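Local coordinates for glycoside hydrolase family protein (Novosphingobium sp. PP1Y, PDB 6Q2F) that probably hydrolyses terminal alpha-L-rhamnosyl residues from glycosides, as an alpha-L-rhamnosidase of the glycoside hydrolases, and carries a bound sodium ion, at residues I83-L93 against D125-W136; L170-G178 against V440-G449. All coordinates share one frame; numbering follows the deposited sequence.

Interaction 1: I83-L93 against D125-W136; sequences IGGLQNFDANL and DLELAIAASPGW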
loop_
_atom_site.group_PDB
_atom_site.type_symbol
_atom_site.label_atom_id
_atom_site.label_comp_id
_atom_site.label_asym_id
_atom_site.label_seq_id
_atom_site.Cartn_x
_atom_site.Cartn_y
_atom_site.Cartn_z
ATOM N N ILE A 83 11.216 -8.812 -20.159
ATOM C CA ILE A 83 10.681 -8.916 -18.811
ATOM C C ILE A 83 11.585 -9.840 -18.013
ATOM O O ILE A 83 12.121 -10.808 -18.555
ATOM C CB ILE A 83 9.228 -9.414 -18.869
ATOM C CG1 ILE A 83 8.285 -8.248 -19.166
ATOM C CG2 ILE A 83 8.824 -10.174 -17.569
ATOM C CD1 ILE A 83 6.945 -8.691 -19.716
ATOM N N GLY A 84 11.814 -9.511 -16.740
ATOM C CA GLY A 84 12.777 -10.251 -15.949
ATOM C C GLY A 84 12.176 -11.339 -15.073
ATOM O O GLY A 84 12.896 -12.167 -14.513
ATOM N N GLY A 85 10.866 -11.348 -14.920
ATOM C CA GLY A 85 10.273 -12.345 -14.047
ATOM C C GLY A 85 8.778 -12.165 -13.978
ATOM O O GLY A 85 8.208 -11.244 -14.577
ATOM N N LEU A 86 8.145 -13.067 -13.243
ATOM C CA LEU A 86 6.694 -13.126 -13.246
ATOM C C LEU A 86 6.230 -13.740 -11.939
ATOM O O LEU A 86 6.925 -14.560 -11.343
ATOM C CB LEU A 86 6.169 -13.929 -14.447
ATOM C CG LEU A 86 6.377 -15.447 -14.492
ATOM C CD1 LEU A 86 5.712 -15.958 -15.776
ATOM C CD2 LEU A 86 7.861 -15.867 -14.492
ATOM N N GLN A 87 5.055 -13.325 -11.495
ATOM C CA GLN A 87 4.538 -13.731 -10.192
ATOM C C GLN A 87 3.154 -14.315 -10.421
ATOM O O GLN A 87 2.219 -13.595 -10.781
ATOM C CB GLN A 87 4.536 -12.542 -9.226
ATOM C CG GLN A 87 5.900 -11.783 -9.254
ATOM C CD GLN A 87 6.164 -10.899 -8.029
ATOM O OE1 GLN A 87 5.258 -10.332 -7.444
ATOM N NE2 GLN A 87 7.422 -10.766 -7.668
ATOM N N ASN A 88 3.045 -15.623 -10.259
ATOM C CA ASN A 88 1.838 -16.350 -10.613
ATOM C C ASN A 88 0.776 -16.252 -9.525
ATOM O O ASN A 88 1.086 -16.251 -8.337
ATOM C CB ASN A 88 2.175 -17.820 -10.875
ATOM C CG ASN A 88 0.951 -18.637 -11.254
ATOM O OD1 ASN A 88 0.642 -19.649 -10.625
ATOM N ND2 ASN A 88 0.222 -18.173 -12.257
ATOM N N PHE A 89 -0.489 -16.201 -9.949
ATOM C CA PHE A 89 -1.644 -16.348 -9.071
ATOM C C PHE A 89 -2.633 -17.282 -9.734
ATOM O O PHE A 89 -2.926 -17.132 -10.932
ATOM C CB PHE A 89 -2.356 -15.018 -8.805
ATOM C CG PHE A 89 -1.473 -13.952 -8.247
ATOM C CD1 PHE A 89 -1.256 -13.873 -6.889
ATOM C CD2 PHE A 89 -0.862 -13.026 -9.085
ATOM C CE1 PHE A 89 -0.443 -12.876 -6.365
ATOM C CE2 PHE A 89 -0.043 -12.032 -8.568
ATOM C CZ PHE A 89 0.161 -11.953 -7.213
ATOM N N ASP A 90 -3.148 -18.244 -8.968
ATOM C CA ASP A 90 -4.315 -19.001 -9.420
ATOM C C ASP A 90 -5.539 -18.286 -8.863
ATOM O O ASP A 90 -5.868 -18.439 -7.689
ATOM C CB ASP A 90 -4.261 -20.458 -8.982
ATOM C CG ASP A 90 -5.336 -21.301 -9.658
ATOM O OD1 ASP A 90 -5.209 -21.526 -10.886
ATOM O OD2 ASP A 90 -6.306 -21.710 -8.983
ATOM N N ALA A 91 -6.216 -17.509 -9.706
ATOM C CA ALA A 91 -7.268 -16.591 -9.270
ATOM C C ALA A 91 -8.640 -17.153 -9.623
ATOM O O ALA A 91 -8.967 -17.293 -10.807
ATOM C CB ALA A 91 -7.084 -15.212 -9.908
ATOM N N ASN A 92 -9.448 -17.441 -8.600
ATOM C CA ASN A 92 -10.761 -18.060 -8.787
ATOM C C ASN A 92 -11.845 -16.989 -8.916
ATOM O O ASN A 92 -12.785 -16.917 -8.132
ATOM C CB ASN A 92 -11.061 -19.010 -7.633
ATOM C CG ASN A 92 -12.301 -19.872 -7.888
ATOM O OD1 ASN A 92 -13.338 -19.705 -7.240
ATOM N ND2 ASN A 92 -12.190 -20.797 -8.831
ATOM N N LEU A 93 -11.679 -16.130 -9.916
ATOM C CA LEU A 93 -12.670 -15.119 -10.260
ATOM C C LEU A 93 -13.450 -15.603 -11.473
ATOM O O LEU A 93 -12.855 -16.072 -12.448
ATOM C CB LEU A 93 -12.012 -13.772 -10.560
ATOM C CG LEU A 93 -11.228 -13.120 -9.422
ATOM C CD1 LEU A 93 -10.851 -11.707 -9.801
ATOM C CD2 LEU A 93 -12.072 -13.098 -8.149
ATOM N N ASP A 125 15.292 -18.228 -17.882
ATOM C CA ASP A 125 15.945 -17.300 -16.962
ATOM C C ASP A 125 15.005 -16.161 -16.553
ATOM O O ASP A 125 15.356 -14.986 -16.586
ATOM C CB ASP A 125 17.254 -16.749 -17.551
ATOM C CG ASP A 125 18.081 -16.011 -16.515
ATOM O OD1 ASP A 125 17.744 -16.131 -15.315
ATOM O OD2 ASP A 125 19.047 -15.316 -16.884
ATOM N N LEU A 126 13.792 -16.554 -16.152
ATOM C CA LEU A 126 12.796 -15.656 -15.575
ATOM C C LEU A 126 12.613 -16.019 -14.109
ATOM O O LEU A 126 12.425 -17.191 -13.781
ATOM C CB LEU A 126 11.455 -15.766 -16.322
ATOM C CG LEU A 126 11.536 -15.371 -17.789
ATOM C CD1 LEU A 126 10.295 -15.783 -18.588
ATOM C CD2 LEU A 126 11.773 -13.874 -17.878
ATOM N N GLU A 127 12.665 -15.019 -13.237
ATOM C CA GLU A 127 12.410 -15.235 -11.815
ATOM C C GLU A 127 10.925 -15.491 -11.592
ATOM O O GLU A 127 10.098 -14.607 -11.823
ATOM C CB GLU A 127 12.859 -14.024 -11.004
ATOM C CG GLU A 127 12.366 -14.045 -9.566
ATOM C CD GLU A 127 12.639 -12.748 -8.826
ATOM O OE1 GLU A 127 13.684 -12.637 -8.168
ATOM O OE2 GLU A 127 11.788 -11.838 -8.921
ATOM N N LEU A 128 10.578 -16.681 -11.106
ATOM C CA LEU A 128 9.180 -17.040 -10.890
ATOM C C LEU A 128 8.837 -16.905 -9.413
ATOM O O LEU A 128 9.556 -17.427 -8.555
ATOM C CB LEU A 128 8.904 -18.463 -11.378
ATOM C CG LEU A 128 7.528 -19.033 -11.029
ATOM C CD1 LEU A 128 6.413 -18.160 -11.603
ATOM C CD2 LEU A 128 7.388 -20.461 -11.548
ATOM N N ALA A 129 7.746 -16.201 -9.121
ATOM C CA ALA A 129 7.224 -16.080 -7.771
ATOM C C ALA A 129 5.804 -16.630 -7.688
ATOM O O ALA A 129 5.068 -16.680 -8.679
ATOM C CB ALA A 129 7.221 -14.612 -7.304
ATOM N N ILE A 130 5.428 -17.039 -6.480
ATOM C CA ILE A 130 4.060 -17.430 -6.166
ATOM C C ILE A 130 3.583 -16.600 -4.991
ATOM O O ILE A 130 4.377 -16.068 -4.218
ATOM C CB ILE A 130 3.941 -18.930 -5.839
ATOM C CG1 ILE A 130 4.841 -19.271 -4.632
ATOM C CG2 ILE A 130 4.316 -19.735 -7.051
ATOM C CD1 ILE A 130 4.655 -20.719 -4.129
ATOM N N ALA A 131 2.264 -16.490 -4.868
ATOM C CA ALA A 131 1.691 -15.851 -3.698
ATOM C C ALA A 131 1.788 -16.792 -2.497
ATOM O O ALA A 131 1.999 -17.999 -2.640
ATOM C CB ALA A 131 0.232 -15.480 -3.947
ATOM N N ALA A 132 1.618 -16.221 -1.303
ATOM C CA ALA A 132 1.757 -16.971 -0.054
ATOM C C ALA A 132 0.492 -17.741 0.326
ATOM O O ALA A 132 0.417 -18.271 1.433
ATOM C CB ALA A 132 2.177 -16.024 1.081
ATOM N N SER A 133 -0.498 -17.824 -0.557
ATOM C CA SER A 133 -1.723 -18.563 -0.282
ATOM C C SER A 133 -2.385 -18.891 -1.612
ATOM O O SER A 133 -2.144 -18.206 -2.610
ATOM C CB SER A 133 -2.690 -17.749 0.596
ATOM O OG SER A 133 -3.323 -16.740 -0.196
ATOM N N PRO A 134 -3.213 -19.931 -1.669
ATOM C CA PRO A 134 -4.061 -20.107 -2.851
ATOM C C PRO A 134 -4.840 -18.820 -3.069
ATOM O O PRO A 134 -5.259 -18.157 -2.107
ATOM C CB PRO A 134 -4.975 -21.276 -2.474
ATOM C CG PRO A 134 -4.213 -22.013 -1.388
ATOM C CD PRO A 134 -3.457 -20.958 -0.640
ATOM N N GLY A 135 -5.024 -18.454 -4.333
ATOM C CA GLY A 135 -5.540 -17.135 -4.653
ATOM C C GLY A 135 -4.393 -16.155 -4.663
ATOM O O GLY A 135 -3.358 -16.426 -5.269
ATOM N N TRP A 136 -4.553 -15.062 -3.971
ATOM C CA TRP A 136 -3.483 -14.109 -3.915
ATOM C C TRP A 136 -3.160 -13.581 -2.569
ATOM O O TRP A 136 -2.085 -13.101 -2.370
ATOM C CB TRP A 136 -3.697 -12.933 -4.837
ATOM C CG TRP A 136 -4.964 -12.201 -4.736
ATOM C CD1 TRP A 136 -5.508 -11.644 -3.648
ATOM C CD2 TRP A 136 -5.826 -11.904 -5.808
ATOM N NE1 TRP A 136 -6.656 -11.024 -3.968
ATOM C CE2 TRP A 136 -6.883 -11.182 -5.297
ATOM C CE3 TRP A 136 -5.816 -12.208 -7.156
ATOM C CZ2 TRP A 136 -7.904 -10.727 -6.092
ATOM C CZ3 TRP A 136 -6.815 -11.771 -7.915
ATOM C CH2 TRP A 136 -7.849 -11.043 -7.395
HETATM O O HOH W 1 15.452 -12.638 -14.705
HETATM O O HOH W 2 9.199 -12.579 -9.628
HETATM O O HOH W 3 0.431 -18.019 -6.479
HETATM O O HOH W 4 -2.372 -18.536 -6.064
#
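Gly84 to Asn88 and Glu127 to Ala129 pair as parallel strands through four backbone hydrogen bonds. Glu127 N binds Gly84 O at 3.1 Å. Leu86 uses both its N and its O, to Glu127 O and Ala129 N. Asn88 N reaches Ala129 O at 2.8 Å. Beyond this the strands splay apart, and water takes over. One water joins Asn88 O to Ala131 N. Another joins Asp90 N to Gly135 O, in the loop after strand 127-131.

The pair forms a beta-alpha-beta unit with helix 108-124. It belongs to the mainly parallel sheet that holds strands 56-62 and 497-502, consistent with the catalytic barrel of these enzymes. The Trp136 side chain lies about 7 Å from the bound sodium ion.

Apolar contacts differ by face. On one, Leu86 and Leu128 meet obliquely, Leu86 CD2 lying 4.0 Å from Leu128 CD1. On the other, the Gln87 chain lies against the Ala129 methyl, CG to CB 3.7 Å. Its OE1 is hydrogen-bonded to Trp58 NE1, and NE2 donates to a water that also meets Glu127 OE2. That carboxylate oxygen forms a salt bridge with Arg56 and a hydrogen bond with Tyr581 OH.

Two aromatic side chains pack at the splayed end. Phe89 has CG anti to its carbonyl carbon (chi1 -56°), which carries CD1 to 3.3 Å from Trp136 CB and CE1 to 3.6 Å from Ala131 CB. Gly135 O sits at the ring edge, in plane. His60 stacks on this ring and Trp58 meets it edge-to-face. With an alanine in place of Phe89, a gap would probably open between the Ala131 methyl and Trp136 CB, leaving the tryptophan less firmly placed. The indole of Trp136 touches Ala91 CB through CZ3 and Leu93 CD1 through CH2.

Interaction 2: L170-G178 against V440-G449; sequences LASPPGTTG and VLRLGYSLLG
Arg442 reaches from its strand to the loop residues Leu170 to Pro173, and this is the tightly packed part of the contact. Its side chain is extended, with CG trans to the backbone N (chi1 -180°), and carries the guanidinium out to the loop. Pro173 crosses it at about a right angle. Pro173 CD lies over one face of the guanidinium, off-centre toward the rim and 3.4 Å from Arg442 NE. Ser172 CA lies over the same face. Leu170 O comes in at the edge, 2.8 Å from NH1, but this hydrogen bond is weak because it is strongly bent (115°). The firmer partner is Glu208, which forms a salt bridge with NH2. Beside the arginine, Leu170 CD2 meets Val440 CG1 at 4.0 Å. Gly444 suits the proline: a side chain there would crowd Pro173 CG.

From Pro174 to Thr176 the packing loosens, and water fills in. One water donates to both Pro174 O and Tyr445 O. A second donates to Gly175 O and Thr177 OG1 and accepts from Leu447 N. Thr177 OG1 is also hydrogen-bonded to Val203 O. A third links Thr176 O to Ser446 OG. Lys152 NZ binds these last two oxygens and Gly178 O as well.

Direct contact returns at the far end. Gly178 N donates to Leu447 O at 2.9 Å, nearly straight at 161°. The Thr177 methyl CG2 rests 3.4 Å from Gly449 CA, where any side chain on Gly449 would clash.

The loop runs roughly along the strand, in nearly the same direction, but pairs with it through a single backbone hydrogen bond. It is an irregular segment laid over the strand. That strand, 436-447, is an inner member of a four-stranded antiparallel sheet, between strands 151-160 and 206-217.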
loop_
_atom_site.group_PDB
_atom_site.type_symbol
_atom_site.label_atom_id
_atom_site.label_comp_id
_atom_site.label_asym_id
_atom_site.label_seq_id
_atom_site.Cartn_x
_atom_site.Cartn_y
_atom_site.Cartn_z
ATOM N N LEU A 170 -20.066 -20.930 35.502
ATOM C CA LEU A 170 -19.791 -19.712 34.756
ATOM C C LEU A 170 -20.268 -19.889 33.324
ATOM O O LEU A 170 -19.798 -20.788 32.622
ATOM C CB LEU A 170 -18.302 -19.391 34.773
ATOM C CG LEU A 170 -17.767 -18.517 35.900
ATOM C CD1 LEU A 170 -16.296 -18.234 35.669
ATOM C CD2 LEU A 170 -18.562 -17.230 36.000
ATOM N N ALA A 171 -21.204 -19.038 32.902
ATOM C CA ALA A 171 -21.672 -19.031 31.519
ATOM C C ALA A 171 -20.492 -19.017 30.552
ATOM O O ALA A 171 -19.555 -18.233 30.705
ATOM C CB ALA A 171 -22.562 -17.811 31.268
ATOM N N SER A 172 -20.535 -19.920 29.584
ATOM C CA SER A 172 -19.512 -19.983 28.557
ATOM C C SER A 172 -19.513 -18.695 27.731
ATOM O O SER A 172 -20.576 -18.158 27.415
ATOM C CB SER A 172 -19.759 -21.193 27.654
ATOM O OG SER A 172 -19.616 -22.414 28.358
ATOM N N PRO A 173 -18.344 -18.158 27.404
ATOM C CA PRO A 173 -18.273 -17.066 26.425
ATOM C C PRO A 173 -18.795 -17.519 25.074
ATOM O O PRO A 173 -18.766 -18.718 24.761
ATOM C CB PRO A 173 -16.771 -16.748 26.358
ATOM C CG PRO A 173 -16.229 -17.226 27.646
ATOM C CD PRO A 173 -17.032 -18.450 27.996
ATOM N N PRO A 174 -19.266 -16.593 24.239
ATOM C CA PRO A 174 -19.727 -16.980 22.902
ATOM C C PRO A 174 -18.663 -17.773 22.165
ATOM O O PRO A 174 -17.464 -17.534 22.315
ATOM C CB PRO A 174 -19.986 -15.637 22.212
ATOM C CG PRO A 174 -20.163 -14.666 23.323
ATOM C CD PRO A 174 -19.298 -15.136 24.443
ATOM N N GLY A 175 -19.118 -18.743 21.374
ATOM C CA GLY A 175 -18.258 -19.457 20.458
ATOM C C GLY A 175 -18.512 -19.149 18.991
ATOM O O GLY A 175 -17.983 -19.841 18.134
ATOM N N THR A 176 -19.326 -18.124 18.700
ATOM C CA THR A 176 -19.703 -17.798 17.330
ATOM C C THR A 176 -18.512 -17.300 16.521
ATOM O O THR A 176 -17.765 -16.422 16.960
ATOM C CB THR A 176 -20.773 -16.708 17.325
ATOM O OG1 THR A 176 -21.732 -16.961 18.346
ATOM C CG2 THR A 176 -21.460 -16.653 15.967
ATOM N N THR A 177 -18.362 -17.841 15.315
ATOM C CA THR A 177 -17.422 -17.283 14.358
ATOM C C THR A 177 -17.946 -15.939 13.844
ATOM O O THR A 177 -19.111 -15.824 13.457
ATOM C CB THR A 177 -17.221 -18.272 13.217
ATOM O OG1 THR A 177 -16.552 -19.431 13.726
ATOM C CG2 THR A 177 -16.393 -17.654 12.103
ATOM N N GLY A 178 -17.092 -14.915 13.855
ATOM C CA GLY A 178 -17.540 -13.577 13.549
ATOM C C GLY A 178 -16.638 -12.543 14.192
ATOM O O GLY A 178 -15.593 -12.880 14.749
ATOM N N VAL A 440 -17.267 -11.216 37.991
ATOM C CA VAL A 440 -16.441 -12.274 37.504
ATOM C C VAL A 440 -16.506 -12.268 35.998
ATOM O O VAL A 440 -17.546 -12.362 35.413
ATOM C CB VAL A 440 -16.886 -13.618 38.038
ATOM C CG1 VAL A 440 -15.933 -14.701 37.617
ATOM C CG2 VAL A 440 -16.992 -13.554 39.534
ATOM N N LEU A 441 -15.339 -12.170 35.406
ATOM C CA LEU A 441 -15.189 -12.112 33.990
ATOM C C LEU A 441 -14.568 -13.370 33.455
ATOM O O LEU A 441 -13.493 -13.739 33.842
ATOM C CB LEU A 441 -14.295 -10.931 33.694
ATOM C CG LEU A 441 -14.142 -10.375 32.315
ATOM C CD1 LEU A 441 -15.458 -10.424 31.614
ATOM C CD2 LEU A 441 -13.696 -8.952 32.426
ATOM N N ARG A 442 -15.273 -14.018 32.553
ATOM C CA ARG A 442 -14.753 -15.196 31.950
ATOM C C ARG A 442 -14.363 -14.805 30.540
ATOM O O ARG A 442 -15.188 -14.509 29.716
ATOM C CB ARG A 442 -15.742 -16.341 31.947
ATOM C CG ARG A 442 -15.172 -17.582 31.316
ATOM C CD ARG A 442 -16.075 -18.775 31.475
ATOM N NE ARG A 442 -15.598 -19.925 30.751
ATOM C CZ ARG A 442 -16.278 -21.042 30.616
ATOM N NH1 ARG A 442 -17.465 -21.158 31.155
ATOM N NH2 ARG A 442 -15.772 -22.040 29.934
ATOM N N LEU A 443 -13.071 -14.822 30.297
ATOM C CA LEU A 443 -12.524 -14.479 29.000
ATOM C C LEU A 443 -12.290 -15.748 28.200
ATOM O O LEU A 443 -11.810 -16.752 28.735
ATOM C CB LEU A 443 -11.216 -13.705 29.157
ATOM C CG LEU A 443 -11.325 -12.450 30.010
ATOM C CD1 LEU A 443 -9.949 -11.810 30.142
ATOM C CD2 LEU A 443 -12.313 -11.488 29.379
ATOM N N GLY A 444 -12.628 -15.697 26.920
ATOM C CA GLY A 444 -12.291 -16.773 26.013
ATOM C C GLY A 444 -11.927 -16.186 24.674
ATOM O O GLY A 444 -11.806 -14.962 24.543
ATOM N N TYR A 445 -11.730 -17.037 23.676
ATOM C CA TYR A 445 -11.585 -16.549 22.317
ATOM C C TYR A 445 -12.423 -17.402 21.378
ATOM O O TYR A 445 -12.831 -18.526 21.699
ATOM C CB TYR A 445 -10.112 -16.522 21.858
ATOM C CG TYR A 445 -9.475 -17.877 21.635
ATOM C CD1 TYR A 445 -9.687 -18.587 20.449
ATOM C CD2 TYR A 445 -8.646 -18.443 22.605
ATOM C CE1 TYR A 445 -9.095 -19.829 20.243
ATOM C CE2 TYR A 445 -8.044 -19.672 22.404
ATOM C CZ TYR A 445 -8.274 -20.364 21.226
ATOM O OH TYR A 445 -7.680 -21.596 21.034
ATOM N N SER A 446 -12.672 -16.839 20.207
ATOM C CA SER A 446 -13.369 -17.544 19.149
ATOM C C SER A 446 -12.840 -17.010 17.822
ATOM O O SER A 446 -12.015 -16.096 17.786
ATOM C CB SER A 446 -14.879 -17.388 19.296
ATOM O OG SER A 446 -15.264 -16.048 19.070
ATOM N N LEU A 447 -13.308 -17.596 16.728
ATOM C CA LEU A 447 -12.743 -17.339 15.409
ATOM C C LEU A 447 -13.356 -16.115 14.733
ATOM O O LEU A 447 -14.544 -15.816 14.889
ATOM C CB LEU A 447 -12.932 -18.563 14.515
ATOM C CG LEU A 447 -12.244 -19.823 15.043
ATOM C CD1 LEU A 447 -12.289 -20.902 13.990
ATOM C CD2 LEU A 447 -10.787 -19.502 15.464
ATOM N N LEU A 448 -12.514 -15.405 13.972
ATOM C CA LEU A 448 -13.006 -14.422 13.008
ATOM C C LEU A 448 -13.680 -15.099 11.820
ATOM O O LEU A 448 -14.659 -14.579 11.274
ATOM C CB LEU A 448 -11.855 -13.565 12.494
ATOM C CG LEU A 448 -11.741 -12.119 12.943
ATOM C CD1 LEU A 448 -11.551 -12.087 14.442
ATOM C CD2 LEU A 448 -10.549 -11.466 12.217
ATOM N N GLY A 449 -13.134 -16.234 11.380
ATOM C CA GLY A 449 -13.613 -16.943 10.219
ATOM C C GLY A 449 -13.073 -16.478 8.887
ATOM O O GLY A 449 -13.450 -17.053 7.860
HETATM O O HOH W 5 -15.043 -18.599 23.488
HETATM O O HOH W 6 -15.610 -19.539 16.422
HETATM O O HOH W 7 -17.993 -15.612 19.490
#

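How the interactions relate
From the N terminus, the chain first enters interaction 1. Strand 85-91 is followed by helix 108-124, and the return at 125-136 closes a short loop of 31 intervening residues. Interaction 2 opens only after this one has closed, so the two are in series and neither nest nor cross. Residues 170-178 wait 261 residues for 440-449, with 77 of them in strands and only 4 in helix. Interaction 1 joins neighbouring strands of the mainly parallel sheet near the sodium ion. Interaction 2 fixes a loop to a separate antiparallel sheet. Their centres lie 38 Å apart, and their nearest atoms about 13 Å, without touching.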